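Local structure of phosphoglycerol transferase GacH (Streptococcus pyogenes MGAS5005, 6DGM) at residues T291-W296 with K304-I309. The protein probably transfers glycerol phosphate onto a streptococcal rhamnose polysaccharide, this chain being the metal-binding sulfatase-like part of the longer membrane protein and holding manganese and sn-glycerol-1-phosphate. Numbering follows the deposited sequence.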
loop_
_atom_site.group_PDB
_atom_site.type_symbol
_atom_site.label_atom_id
_atom_site.label_comp_id
_atom_site.label_asym_id
_atom_site.label_seq_id
_atom_site.Cartn_x
_atom_site.Cartn_y
_atom_site.Cartn_z
ATOM N N THR A 291 -3.543 9.227 5.077
ATOM C CA THR A 291 -3.836 9.318 3.655
ATOM C C THR A 291 -5.110 8.535 3.332
ATOM O O THR A 291 -5.690 7.857 4.182
ATOM C CB THR A 291 -2.674 8.747 2.841
ATOM O OG1 THR A 291 -2.607 7.326 3.067
ATOM C CG2 THR A 291 -1.348 9.376 3.233
ATOM N N ASP A 292 -5.527 8.617 2.064
ATOM C CA ASP A 292 -6.704 7.900 1.570
ATOM C C ASP A 292 -6.336 6.549 0.983
ATOM O O ASP A 292 -5.280 6.394 0.369
ATOM C CB ASP A 292 -7.377 8.743 0.483
ATOM C CG ASP A 292 -7.817 10.090 1.000
ATOM O OD1 ASP A 292 -6.983 11.035 0.990
ATOM O OD2 ASP A 292 -8.989 10.194 1.452
ATOM N N TYR A 293 -7.216 5.569 1.172
ATOM C CA TYR A 293 -7.078 4.298 0.477
ATOM C C TYR A 293 -8.451 3.786 0.051
ATOM O O TYR A 293 -9.483 4.122 0.638
ATOM C CB TYR A 293 -6.371 3.216 1.324
ATOM C CG TYR A 293 -7.316 2.451 2.240
ATOM C CD1 TYR A 293 -7.950 1.295 1.797
ATOM C CD2 TYR A 293 -7.602 2.900 3.533
ATOM C CE1 TYR A 293 -8.833 0.617 2.602
ATOM C CE2 TYR A 293 -8.491 2.219 4.347
ATOM C CZ TYR A 293 -9.097 1.074 3.878
ATOM O OH TYR A 293 -9.983 0.367 4.657
ATOM N N PHE A 294 -8.443 2.947 -0.978
ATOM C CA PHE A 294 -9.611 2.148 -1.321
ATOM C C PHE A 294 -9.164 0.805 -1.884
ATOM O O PHE A 294 -8.042 0.650 -2.377
ATOM C CB PHE A 294 -10.599 2.874 -2.253
ATOM C CG PHE A 294 -10.082 3.177 -3.642
ATOM C CD1 PHE A 294 -9.987 2.185 -4.593
ATOM C CD2 PHE A 294 -9.756 4.478 -4.008
ATOM C CE1 PHE A 294 -9.541 2.456 -5.869
ATOM C CE2 PHE A 294 -9.324 4.764 -5.295
ATOM C CZ PHE A 294 -9.223 3.752 -6.229
ATOM N N ILE A 295 -10.066 -0.167 -1.793
ATOM C CA ILE A 295 -9.869 -1.504 -2.330
ATOM C C ILE A 295 -11.090 -1.752 -3.207
ATOM O O ILE A 295 -12.208 -1.854 -2.694
ATOM C CB ILE A 295 -9.738 -2.561 -1.225
ATOM C CG1 ILE A 295 -8.538 -2.237 -0.320
ATOM C CG2 ILE A 295 -9.564 -3.931 -1.857
ATOM C CD1 ILE A 295 -8.315 -3.215 0.841
ATOM N N TRP A 296 -10.885 -1.765 -4.531
ATOM C CA TRP A 296 -11.972 -1.744 -5.505
ATOM C C TRP A 296 -11.776 -2.880 -6.497
ATOM O O TRP A 296 -10.689 -3.018 -7.067
ATOM C CB TRP A 296 -11.947 -0.412 -6.267
ATOM C CG TRP A 296 -12.956 -0.260 -7.383
ATOM C CD1 TRP A 296 -14.182 0.313 -7.292
ATOM C CD2 TRP A 296 -12.805 -0.669 -8.749
ATOM N NE1 TRP A 296 -14.811 0.290 -8.507
ATOM C CE2 TRP A 296 -13.988 -0.312 -9.422
ATOM C CE3 TRP A 296 -11.793 -1.314 -9.462
ATOM C CZ2 TRP A 296 -14.186 -0.565 -10.786
ATOM C CZ3 TRP A 296 -11.980 -1.559 -10.809
ATOM C CH2 TRP A 296 -13.167 -1.180 -11.462
ATOM N N LYS A 304 -16.442 -3.296 3.295
ATOM C CA LYS A 304 -16.076 -3.743 4.628
ATOM C C LYS A 304 -15.684 -2.534 5.471
ATOM O O LYS A 304 -15.162 -1.539 4.960
ATOM C CB LYS A 304 -14.891 -4.708 4.548
ATOM C CG LYS A 304 -15.092 -5.901 3.611
ATOM C CD LYS A 304 -16.125 -6.863 4.165
ATOM C CE LYS A 304 -16.291 -8.086 3.257
ATOM N NZ LYS A 304 -17.247 -9.075 3.824
ATOM N N ASN A 305 -15.937 -2.625 6.770
ATOM C CA ASN A 305 -15.766 -1.487 7.672
ATOM C C ASN A 305 -14.339 -1.488 8.198
ATOM O O ASN A 305 -14.015 -2.221 9.139
ATOM C CB ASN A 305 -16.770 -1.588 8.817
ATOM C CG ASN A 305 -16.675 -0.418 9.782
ATOM O OD1 ASN A 305 -16.291 0.684 9.400
ATOM N ND2 ASN A 305 -17.029 -0.654 11.032
ATOM N N HIS A 306 -13.487 -0.651 7.602
ATOM C CA HIS A 306 -12.093 -0.497 8.021
ATOM C C HIS A 306 -11.709 0.968 7.882
ATOM O O HIS A 306 -10.946 1.352 6.985
ATOM C CB HIS A 306 -11.172 -1.370 7.165
ATOM C CG HIS A 306 -11.393 -2.837 7.352
ATOM N ND1 HIS A 306 -11.181 -3.474 8.558
ATOM C CD2 HIS A 306 -11.830 -3.789 6.494
ATOM C CE1 HIS A 306 -11.462 -4.759 8.428
ATOM N NE2 HIS A 306 -11.862 -4.975 7.187
ATOM N N PRO A 307 -12.219 1.825 8.770
ATOM C CA PRO A 307 -12.040 3.277 8.560
ATOM C C PRO A 307 -10.607 3.754 8.688
ATOM O O PRO A 307 -10.272 4.804 8.122
ATOM C CB PRO A 307 -12.931 3.917 9.631
ATOM C CG PRO A 307 -13.162 2.824 10.656
ATOM C CD PRO A 307 -13.110 1.519 9.904
ATOM N N LEU A 308 -9.761 3.024 9.412
ATOM C CA LEU A 308 -8.384 3.441 9.656
ATOM C C LEU A 308 -7.556 2.171 9.780
ATOM O O LEU A 308 -7.740 1.389 10.724
ATOM C CB LEU A 308 -8.301 4.269 10.935
ATOM C CG LEU A 308 -6.907 4.597 11.466
ATOM C CD1 LEU A 308 -6.079 5.267 10.415
ATOM C CD2 LEU A 308 -7.020 5.463 12.709
ATOM N N ILE A 309 -6.637 1.971 8.837
ATOM C CA ILE A 309 -5.764 0.808 8.841
ATOM C C ILE A 309 -4.352 1.266 8.500
ATOM O O ILE A 309 -4.108 2.432 8.193
ATOM C CB ILE A 309 -6.241 -0.294 7.882
ATOM C CG1 ILE A 309 -6.194 0.174 6.428
ATOM C CG2 ILE A 309 -7.668 -0.753 8.272
ATOM C CD1 ILE A 309 -6.717 -0.886 5.456
#
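Y293 reaches across from its strand and gives its phenolic proton to the backbone carbonyl of H306, the sole hydrogen bond joining 291-296 to 304-309. Y293 OH lies 2.7 Å from H306 O, in the carbonyl plane and on a lone pair, with a C=O...OH angle of 137°. The acceptor in turn sits near the plane of the phenol ring, at its edge. Tyrosine suits this place because its length spans two segments whose nearest CA atoms, those of Y293 and I309, are still 9.2 Å apart, and because its hydroxyl ends on a carbonyl within a buried contact.

I309 makes the apolar part: its CD1 lies over one face of the Y293 ring, 3.9 Å from the centroid and displaced toward the hydroxyl end, within 3.5 Å of CZ, a CH-pi contact. With CG1 between the backbone N and the carbonyl carbon (chi1 64°) and the chain then extended, the delta methyl is carried onto the ring, while I309 CG1 packs 3.7 Å from Y293 CE2. Isoleucine suits the spot because its CG1-CD1 arm is long enough to put a methyl over the ring, and the two side chains cross at about a right angle.

H306 adds its CB, 3.3 Å from Y293 OH; histidine suits because this carbon lies beside the hydroxyl while the imidazole NE2 hydrogen-bonds to E320 OE1 on helix 314-321.

Strands 290-297 and 308-310 are not neighbours in the mixed sheet of this alkaline phosphatase-like domain: strand 77-81 runs between them, pairing with Y293 through G78. The tyrosine therefore reaches past it to the H306 backbone and to I309 of the edge strand, with F314 of helix 314-321 touching Y293 and I309, and L337 of helix 328-339 packing on H306 and I309.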